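Long-range contacts in methylxanthine N1-demethylase NdmA (Pseudomonas putida, PDB 6ICN), which catalyses the N1-demethylation of caffeine to theobromine and formaldehyde as a Rieske non-haem iron oxygenase, preferring NADH as the source of electrons: residues R32-P37 and D150-P155; L140-L145 and F267-P272; V232-P237 and V255-S260. One frame throughout, in Å; residues are numbered along the deposited sequence.

In the fold
Contacts 1 and 2 sit side by side near the middle of the chain, their centres about 9 Å apart, where the Rieske domain meets the catalytic domain. They share a sheet: strands 35-40 and 140-144 are neighbours in it, joined by the backbone bond from I143 N to H36 O (2.9 Å), and T152 of contact 1 is hydrogen-bonded to R144 of contact 2. Contact 3 lies about 28 Å from contact 2, centre to centre, yet strands 263-274 and 250-257 pair in the catalytic sheet and connect them. It borders the caffeine pocket through P237, whose side chain is about 11 Å from the cobalt ion; in contact 2, the F267 side chain is about 11 Å from caffeine.

Contact 1: R32-P37 and D150-P155; sequences RHFWHP and DCTEIP
W35 lays one face of its indole against I154, while T152 takes hold of the backbone two residues earlier, at H33. The CG1 methylene of I154 stands 3.9 Å from the centroid of the five-membered ring of W35, 25° off the normal, a CH-pi contact displaced toward the rim. At the edge of the same ring, W35 NE1 makes a weak, bent bond to T152 O (3.4 Å, 139° at the hydrogen); a water donates to that carbonyl and weakly accepts from NE1. With chi1 at 59°, the hydroxyl of T152 lies between its backbone N and carbonyl carbon, and from there OG1 donates to H33 O at 2.7 Å, in the carbonyl plane. R144 NH1 bonds to the same OG1. The methyl CG2 of T152 turns to F34, meeting CD1 at 3.8 Å, with L357 of helix 350-358 beside both side chains. A second water joins W35 N to E153 O, so the main chains are bridged where they do not bond directly. Cutting W35 back to an alanine is likely to strip the aromatic cover from CG1 of I154 and cost T152 O its weak indole bond. Here a loop following strand 140-144 packs along the entry to edge strand 35-40 of the antiparallel sheet in the Rieske domain.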
loop_
_atom_site.group_PDB
_atom_site.type_symbol
_atom_site.label_atom_id
_atom_site.label_comp_id
_atom_site.label_asym_id
_atom_site.label_seq_id
_atom_site.Cartn_x
_atom_site.Cartn_y
_atom_site.Cartn_z
ATOM N N ARG A 32 38.410 9.843 -4.530
ATOM C CA ARG A 32 38.749 8.422 -4.430
ATOM C C ARG A 32 39.995 8.193 -3.585
ATOM O O ARG A 32 40.207 7.079 -3.104
ATOM C CB ARG A 32 38.952 7.816 -5.829
ATOM C CG ARG A 32 37.713 7.879 -6.728
ATOM C CD ARG A 32 37.997 7.411 -8.157
ATOM N NE ARG A 32 38.539 6.054 -8.206
ATOM C CZ ARG A 32 37.796 4.963 -8.350
ATOM N NH1 ARG A 32 36.477 5.079 -8.471
ATOM N NH2 ARG A 32 38.368 3.763 -8.377
ATOM N N HIS A 33 40.808 9.228 -3.370
ATOM C CA HIS A 33 42.044 9.070 -2.614
ATOM C C HIS A 33 41.856 9.113 -1.110
ATOM O O HIS A 33 42.813 8.841 -0.380
ATOM C CB HIS A 33 43.048 10.153 -3.055
ATOM C CG HIS A 33 43.549 9.934 -4.443
ATOM N ND1 HIS A 33 44.722 9.260 -4.706
ATOM C CD2 HIS A 33 43.000 10.220 -5.648
ATOM C CE1 HIS A 33 44.889 9.168 -6.008
ATOM N NE2 HIS A 33 43.863 9.746 -6.604
ATOM N N PHE A 34 40.661 9.444 -0.616
ATOM C CA PHE A 34 40.394 9.497 0.815
ATOM C C PHE A 34 39.730 8.210 1.293
ATOM O O PHE A 34 39.156 7.448 0.510
ATOM C CB PHE A 34 39.489 10.679 1.155
ATOM C CG PHE A 34 40.136 12.017 0.930
ATOM C CD1 PHE A 34 41.046 12.513 1.856
ATOM C CD2 PHE A 34 39.805 12.778 -0.185
ATOM C CE1 PHE A 34 41.654 13.755 1.656
ATOM C CE2 PHE A 34 40.402 14.018 -0.390
ATOM C CZ PHE A 34 41.316 14.498 0.543
ATOM N N TRP A 35 39.846 7.972 2.594
ATOM C CA TRP A 35 39.054 6.942 3.265
ATOM C C TRP A 35 37.634 7.440 3.487
ATOM O O TRP A 35 37.430 8.529 4.033
ATOM C CB TRP A 35 39.680 6.580 4.612
ATOM C CG TRP A 35 41.036 5.916 4.507
ATOM C CD1 TRP A 35 42.259 6.541 4.396
ATOM C CD2 TRP A 35 41.307 4.506 4.506
ATOM N NE1 TRP A 35 43.265 5.597 4.319
ATOM C CE2 TRP A 35 42.706 4.346 4.390
ATOM C CE3 TRP A 35 40.502 3.365 4.594
ATOM C CZ2 TRP A 35 43.314 3.091 4.371
ATOM C CZ3 TRP A 35 41.109 2.118 4.567
ATOM C CH2 TRP A 35 42.505 1.994 4.474
ATOM N N HIS A 36 36.652 6.617 3.120
ATOM C CA HIS A 36 35.258 6.936 3.378
ATOM C C HIS A 36 34.595 5.778 4.110
ATOM O O HIS A 36 34.844 4.620 3.777
ATOM C CB HIS A 36 34.494 7.194 2.072
ATOM C CG HIS A 36 35.075 8.295 1.232
ATOM N ND1 HIS A 36 34.897 9.631 1.531
ATOM C CD2 HIS A 36 35.807 8.254 0.095
ATOM C CE1 HIS A 36 35.520 10.365 0.622
ATOM N NE2 HIS A 36 36.080 9.555 -0.263
ATOM N N PRO A 37 33.701 6.065 5.059
ATOM C CA PRO A 37 32.949 4.987 5.718
ATOM C C PRO A 37 31.874 4.486 4.772
ATOM O O PRO A 37 31.257 5.265 4.041
ATOM C CB PRO A 37 32.330 5.685 6.936
ATOM C CG PRO A 37 32.076 7.113 6.421
ATOM C CD PRO A 37 33.207 7.407 5.436
ATOM N N ASP A 150 48.966 7.495 -1.458
ATOM C CA ASP A 150 49.426 6.987 -0.164
ATOM C C ASP A 150 49.753 8.102 0.833
ATOM O O ASP A 150 50.801 8.104 1.478
ATOM C CB ASP A 150 50.620 6.052 -0.356
ATOM C CG ASP A 150 50.798 5.090 0.807
ATOM O OD1 ASP A 150 49.849 4.919 1.613
ATOM O OD2 ASP A 150 51.889 4.515 0.918
ATOM N N CYS A 151 48.813 9.050 0.997
ATOM C CA CYS A 151 49.044 10.143 1.936
ATOM C C CYS A 151 47.799 10.519 2.736
ATOM O O CYS A 151 47.767 11.592 3.349
ATOM C CB CYS A 151 49.560 11.399 1.200
ATOM S SG CYS A 151 48.384 12.128 0.057
ATOM N N THR A 152 46.778 9.673 2.752
ATOM C CA THR A 152 45.556 9.957 3.488
ATOM C C THR A 152 45.356 8.901 4.564
ATOM O O THR A 152 45.833 7.767 4.435
ATOM C CB THR A 152 44.347 9.978 2.546
ATOM O OG1 THR A 152 44.246 8.709 1.891
ATOM C CG2 THR A 152 44.525 11.081 1.491
ATOM N N GLU A 153 44.648 9.274 5.628
ATOM C CA GLU A 153 44.397 8.371 6.734
ATOM C C GLU A 153 42.933 8.443 7.134
ATOM O O GLU A 153 42.207 9.362 6.752
ATOM C CB GLU A 153 45.265 8.690 7.951
ATOM C CG GLU A 153 46.706 8.270 7.746
ATOM C CD GLU A 153 47.540 8.398 9.000
ATOM O OE1 GLU A 153 48.493 7.599 9.148
ATOM O OE2 GLU A 153 47.248 9.295 9.827
ATOM N N ILE A 154 42.524 7.450 7.915
ATOM C CA ILE A 154 41.143 7.438 8.410
ATOM C C ILE A 154 40.925 8.628 9.335
ATOM O O ILE A 154 41.795 8.940 10.180
ATOM C CB ILE A 154 40.835 6.105 9.122
ATOM C CG1 ILE A 154 40.806 4.992 8.074
ATOM C CG2 ILE A 154 39.522 6.184 9.910
ATOM C CD1 ILE A 154 40.775 3.572 8.641
ATOM N N PRO A 155 39.791 9.332 9.218
ATOM C CA PRO A 155 39.499 10.496 10.070
ATOM C C PRO A 155 39.660 10.292 11.567
ATOM O O PRO A 155 39.559 9.175 12.085
ATOM C CB PRO A 155 38.031 10.790 9.723
ATOM C CG PRO A 155 37.934 10.409 8.286
ATOM C CD PRO A 155 38.812 9.194 8.124
HETATM O O HOH W 1 45.782 7.700 -2.835
HETATM O O HOH W 2 41.045 9.969 4.261
HETATM O O HOH W 3 46.129 5.123 5.603
#

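Contact 2: L140-L145 and F267-P272; sequences LIWIRL and FNVSCP
The first torsions of F267 and W142 bring their rings together: chi1 of 177° sets the phenyl of F267 anti to its backbone N, whereas -55° in W142 swings the indole beside its own N and out toward strand 267-272. The strands belong to two different antiparallel sheets, one of the Rieske domain and one of the catalytic domain; their axes pass 10.5 Å apart at 50°, too far apart for the two backbones to pair, so they meet through side chains. The aromatic pair meets rim to rim, CH2 of W142 lying 4.0 Å from CZ of F267 and each atom near the plane of the other's ring; no face is stacked in this pair. Beside this pair L140 and V269 reach toward each other tip to tip, CD1 of L140 being 4.1 Å from CG1 of V269. That methyl of V269 thus serves two partners, the leucine and the far end of the indole. All four side chains are buried. P37 of strand 35-40 touches both W142 and V269, and F157 meets the F267 ring. The indole nitrogen looks elsewhere, W142 NE1 bonding to R137 O. The apolar seam closes on CH2 of W142, 4.2 Å from V269 CG1.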
loop_
_atom_site.group_PDB
_atom_site.type_symbol
_atom_site.label_atom_id
_atom_site.label_comp_id
_atom_site.label_asym_id
_atom_site.label_seq_id
_atom_site.Cartn_x
_atom_site.Cartn_y
_atom_site.Cartn_z
ATOM N N LEU A 140 32.999 1.506 12.449
ATOM C CA LEU A 140 32.632 1.651 11.049
ATOM C C LEU A 140 33.639 0.912 10.180
ATOM O O LEU A 140 34.783 0.669 10.580
ATOM C CB LEU A 140 32.585 3.130 10.634
ATOM C CG LEU A 140 31.783 4.107 11.514
ATOM C CD1 LEU A 140 31.819 5.538 10.961
ATOM C CD2 LEU A 140 30.353 3.649 11.716
ATOM N N ILE A 141 33.214 0.604 8.963
ATOM C CA ILE A 141 34.071 0.011 7.938
ATOM C C ILE A 141 34.412 1.105 6.940
ATOM O O ILE A 141 33.503 1.761 6.398
ATOM C CB ILE A 141 33.378 -1.168 7.230
ATOM C CG1 ILE A 141 33.007 -2.261 8.227
ATOM C CG2 ILE A 141 34.255 -1.700 6.097
ATOM C CD1 ILE A 141 34.186 -2.836 8.934
ATOM N N TRP A 142 35.716 1.300 6.690
ATOM C CA TRP A 142 36.223 2.372 5.843
ATOM C C TRP A 142 36.897 1.801 4.602
ATOM O O TRP A 142 37.598 0.790 4.680
ATOM C CB TRP A 142 37.248 3.219 6.602
ATOM C CG TRP A 142 36.765 3.788 7.883
ATOM C CD1 TRP A 142 36.652 3.141 9.092
ATOM C CD2 TRP A 142 36.348 5.138 8.106
ATOM N NE1 TRP A 142 36.178 4.017 10.046
ATOM C CE2 TRP A 142 35.970 5.240 9.462
ATOM C CE3 TRP A 142 36.211 6.264 7.276
ATOM C CZ2 TRP A 142 35.515 6.433 10.025
ATOM C CZ3 TRP A 142 35.763 7.441 7.833
ATOM C CH2 TRP A 142 35.415 7.518 9.193
ATOM N N ILE A 143 36.695 2.447 3.452
ATOM C CA ILE A 143 37.289 2.017 2.191
ATOM C C ILE A 143 38.005 3.190 1.529
ATOM O O ILE A 143 37.478 4.306 1.486
ATOM C CB ILE A 143 36.234 1.425 1.230
ATOM C CG1 ILE A 143 35.701 0.105 1.791
ATOM C CG2 ILE A 143 36.833 1.188 -0.164
ATOM C CD1 ILE A 143 34.557 -0.466 0.946
ATOM N N ARG A 144 39.217 2.937 1.012
ATOM C CA ARG A 144 39.915 3.902 0.162
ATOM C C ARG A 144 40.053 3.305 -1.228
ATOM O O ARG A 144 40.732 2.284 -1.406
ATOM C CB ARG A 144 41.293 4.274 0.720
ATOM C CG ARG A 144 42.046 5.269 -0.193
ATOM C CD ARG A 144 43.329 5.748 0.476
ATOM N NE ARG A 144 44.238 4.635 0.778
ATOM C CZ ARG A 144 45.353 4.763 1.492
ATOM N NH1 ARG A 144 45.708 5.950 1.970
ATOM N NH2 ARG A 144 46.130 3.708 1.717
ATOM N N LEU A 145 39.423 3.947 -2.215
ATOM C CA LEU A 145 39.378 3.362 -3.552
ATOM C C LEU A 145 40.716 3.466 -4.273
ATOM O O LEU A 145 41.090 2.553 -5.019
ATOM C CB LEU A 145 38.286 4.030 -4.383
ATOM C CG LEU A 145 36.861 3.649 -3.972
ATOM C CD1 LEU A 145 35.874 4.571 -4.653
ATOM C CD2 LEU A 145 36.582 2.196 -4.336
ATOM N N PHE A 267 30.592 12.880 16.352
ATOM C CA PHE A 267 31.439 12.517 15.224
ATOM C C PHE A 267 30.512 12.214 14.060
ATOM O O PHE A 267 29.753 11.235 14.093
ATOM C CB PHE A 267 32.335 11.327 15.569
ATOM C CG PHE A 267 33.189 10.846 14.432
ATOM C CD1 PHE A 267 34.360 11.515 14.080
ATOM C CD2 PHE A 267 32.835 9.708 13.719
ATOM C CE1 PHE A 267 35.152 11.052 13.050
ATOM C CE2 PHE A 267 33.629 9.231 12.667
ATOM C CZ PHE A 267 34.791 9.903 12.332
ATOM N N ASN A 268 30.541 13.071 13.049
ATOM C CA ASN A 268 29.637 12.936 11.913
ATOM C C ASN A 268 30.454 12.810 10.638
ATOM O O ASN A 268 31.364 13.612 10.399
ATOM C CB ASN A 268 28.677 14.134 11.833
ATOM C CG ASN A 268 27.512 13.879 10.877
ATOM O OD1 ASN A 268 27.591 14.246 9.702
ATOM N ND2 ASN A 268 26.434 13.220 11.370
ATOM N N VAL A 269 30.150 11.799 9.826
ATOM C CA VAL A 269 30.852 11.617 8.556
ATOM C C VAL A 269 29.871 11.122 7.489
ATOM O O VAL A 269 28.974 10.316 7.765
ATOM C CB VAL A 269 32.066 10.672 8.730
ATOM C CG1 VAL A 269 31.639 9.295 9.315
ATOM C CG2 VAL A 269 32.851 10.522 7.420
ATOM N N SER A 270 30.035 11.622 6.265
ATOM C CA SER A 270 29.157 11.296 5.146
ATOM C C SER A 270 29.874 10.364 4.177
ATOM O O SER A 270 31.001 10.654 3.753
ATOM C CB SER A 270 28.710 12.553 4.382
ATOM O OG SER A 270 28.058 13.499 5.210
ATOM N N CYS A 271 29.220 9.266 3.815
ATOM C CA CYS A 271 29.648 8.463 2.672
ATOM C C CYS A 271 29.083 9.060 1.389
ATOM O O CYS A 271 27.850 9.123 1.230
ATOM C CB CYS A 271 29.190 7.023 2.809
ATOM S SG CYS A 271 29.627 5.934 1.407
ATOM N N PRO A 272 29.921 9.516 0.469
ATOM C CA PRO A 272 29.426 9.960 -0.837
ATOM C C PRO A 272 29.040 8.764 -1.693
ATOM O O PRO A 272 29.867 8.169 -2.391
ATOM C CB PRO A 272 30.624 10.718 -1.420
ATOM C CG PRO A 272 31.806 9.984 -0.848
ATOM C CD PRO A 272 31.394 9.618 0.565
#

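Contact 3: V232-P237 and V255-S260; sequences VPNQAP and VSKYSS. With CFF (caffeine), chain F.
K257 extends from the end of strand 250-257, in the antiparallel sheet of the catalytic domain, toward the type I beta turn P233-A236, which A236 N closes by bonding to P233 O. The lysine chain bends at its third torsion (chi3 61°), and this brings NZ to N234 O at 2.9 Å, in the carbonyl plane with a C=O...N angle of 156°. NZ has a second acceptor in a water that itself donates to Q235 O, so the ammonium holds N234 O directly and Q235 O through a water. On the outer side, the amide of N234 reaches across to S259, ND2 lying 2.7 Å from OG in a weak bond, bent to 117°. Another water lies within hydrogen-bonding reach of S259 OG, 2.8 Å away, and of A236 O. Deeper in, P237 lies between V255, K257 and caffeine: its CB meets V255 CG2 at 4.2 Å, while CG and CD approach the ligand. F299 of helix 293-313 packs on P237 too. Through P237 the loop contributes to the caffeine pocket seen in the structure. Both CG and CD of P237 lie 3.6 Å from caffeine N9, while P237 O comes within 3.3 Å of caffeine C12, a methyl carbon.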
loop_
_atom_site.group_PDB
_atom_site.type_symbol
_atom_site.label_atom_id
_atom_site.label_comp_id
_atom_site.label_asym_id
_atom_site.label_seq_id
_atom_site.Cartn_x
_atom_site.Cartn_y
_atom_site.Cartn_z
ATOM N N VAL A 232 16.895 25.809 25.642
ATOM C CA VAL A 232 17.042 24.572 24.874
ATOM C C VAL A 232 17.073 23.401 25.851
ATOM O O VAL A 232 17.410 23.596 27.030
ATOM C CB VAL A 232 18.300 24.614 23.982
ATOM C CG1 VAL A 232 18.224 25.785 22.995
ATOM C CG2 VAL A 232 19.566 24.701 24.824
ATOM N N PRO A 233 16.717 22.184 25.422
ATOM C CA PRO A 233 16.692 21.047 26.354
ATOM C C PRO A 233 18.065 20.784 26.957
ATOM O O PRO A 233 19.098 21.107 26.368
ATOM C CB PRO A 233 16.242 19.870 25.476
ATOM C CG PRO A 233 15.572 20.495 24.287
ATOM C CD PRO A 233 16.235 21.821 24.074
ATOM N N ASN A 234 18.071 20.178 28.150
ATOM C CA ASN A 234 19.332 19.865 28.815
ATOM C C ASN A 234 20.156 18.830 28.050
ATOM O O ASN A 234 21.387 18.819 28.179
ATOM C CB ASN A 234 19.060 19.403 30.258
ATOM C CG ASN A 234 20.320 18.895 30.980
ATOM O OD1 ASN A 234 20.320 17.797 31.551
ATOM N ND2 ASN A 234 21.395 19.689 30.956
ATOM N N GLN A 235 19.519 17.969 27.250
ATOM C CA GLN A 235 20.281 17.021 26.443
ATOM C C GLN A 235 20.824 17.634 25.154
ATOM O O GLN A 235 21.556 16.950 24.426
ATOM C CB GLN A 235 19.440 15.783 26.108
ATOM C CG GLN A 235 18.330 15.997 25.077
ATOM C CD GLN A 235 17.010 16.411 25.712
ATOM O OE1 GLN A 235 16.990 17.056 26.766
ATOM N NE2 GLN A 235 15.895 16.032 25.077
ATOM N N ALA A 236 20.490 18.886 24.851
ATOM C CA ALA A 236 21.092 19.562 23.710
ATOM C C ALA A 236 22.586 19.732 23.955
ATOM O O ALA A 236 22.970 20.294 24.995
ATOM C CB ALA A 236 20.441 20.924 23.472
ATOM N N PRO A 237 23.465 19.243 23.055
ATOM C CA PRO A 237 24.903 19.506 23.224
ATOM C C PRO A 237 25.246 20.941 22.871
ATOM O O PRO A 237 25.718 21.219 21.765
ATOM C CB PRO A 237 25.568 18.513 22.258
ATOM C CG PRO A 237 24.482 17.486 21.944
ATOM C CD PRO A 237 23.209 18.270 21.977
ATOM N N VAL A 255 32.068 19.123 22.610
ATOM C CA VAL A 255 31.265 20.124 23.311
ATOM C C VAL A 255 31.547 20.029 24.806
ATOM O O VAL A 255 31.328 18.982 25.430
ATOM C CB VAL A 255 29.758 19.962 23.046
ATOM C CG1 VAL A 255 28.982 21.087 23.731
ATOM C CG2 VAL A 255 29.461 19.936 21.554
ATOM N N SER A 256 32.018 21.128 25.388
ATOM C CA SER A 256 31.944 21.306 26.836
ATOM C C SER A 256 30.609 21.984 27.130
ATOM O O SER A 256 30.479 23.203 26.992
ATOM C CB SER A 256 33.135 22.113 27.340
ATOM O OG SER A 256 34.338 21.581 26.812
ATOM N N LYS A 257 29.608 21.185 27.518
ATOM C CA LYS A 257 28.239 21.679 27.661
ATOM C C LYS A 257 28.129 22.690 28.794
ATOM O O LYS A 257 28.755 22.537 29.847
ATOM C CB LYS A 257 27.268 20.527 27.937
ATOM C CG LYS A 257 27.087 19.535 26.794
ATOM C CD LYS A 257 26.244 18.345 27.248
ATOM C CE LYS A 257 24.856 18.781 27.697
ATOM N NZ LYS A 257 24.054 17.633 28.210
ATOM N N TYR A 258 27.298 23.715 28.580
ATOM C CA TYR A 258 27.045 24.708 29.622
ATOM C C TYR A 258 26.157 24.146 30.728
ATOM O O TYR A 258 26.426 24.358 31.918
ATOM C CB TYR A 258 26.391 25.953 29.019
ATOM C CG TYR A 258 27.239 26.718 28.025
ATOM C CD1 TYR A 258 28.630 26.718 28.110
ATOM C CD2 TYR A 258 26.644 27.454 27.004
ATOM C CE1 TYR A 258 29.404 27.424 27.200
ATOM C CE2 TYR A 258 27.407 28.161 26.088
ATOM C CZ TYR A 258 28.785 28.146 26.192
ATOM O OH TYR A 258 29.542 28.851 25.283
ATOM N N SER A 259 25.090 23.430 30.353
ATOM C CA SER A 259 24.067 23.044 31.321
ATOM C C SER A 259 24.561 21.990 32.308
ATOM O O SER A 259 24.139 21.991 33.470
ATOM C CB SER A 259 22.828 22.525 30.592
ATOM O OG SER A 259 23.147 21.375 29.823
ATOM N N SER A 260 25.437 21.085 31.871
ATOM C CA SER A 260 25.843 19.956 32.693
ATOM C C SER A 260 27.317 19.959 33.074
ATOM O O SER A 260 27.721 19.110 33.877
ATOM C CB SER A 260 25.527 18.637 31.970
ATOM O OG SER A 260 26.162 18.613 30.700
HETATM N N1 CFF F . 24.940 19.647 15.008
HETATM C C2 CFF F . 25.239 20.324 16.163
HETATM C C10 CFF F . 25.355 20.190 13.727
HETATM C C6 CFF F . 24.266 18.494 15.048
HETATM N N3 CFF F . 24.852 19.824 17.364
HETATM O O11 CFF F . 25.840 21.354 16.117
HETATM C C12 CFF F . 25.162 20.536 18.600
HETATM C C4 CFF F . 24.167 18.657 17.408
HETATM C C5 CFF F . 23.879 17.987 16.274
HETATM N N9 CFF F . 23.674 17.950 18.440
HETATM O O13 CFF F . 24.006 17.905 14.034
HETATM N N7 CFF F . 23.217 16.865 16.612
HETATM C C8 CFF F . 23.091 16.845 17.945
HETATM C C14 CFF F . 22.629 15.725 15.931
HETATM O O HOH W 4 22.116 21.776 27.245
HETATM O O HOH W 5 23.868 16.387 25.589
#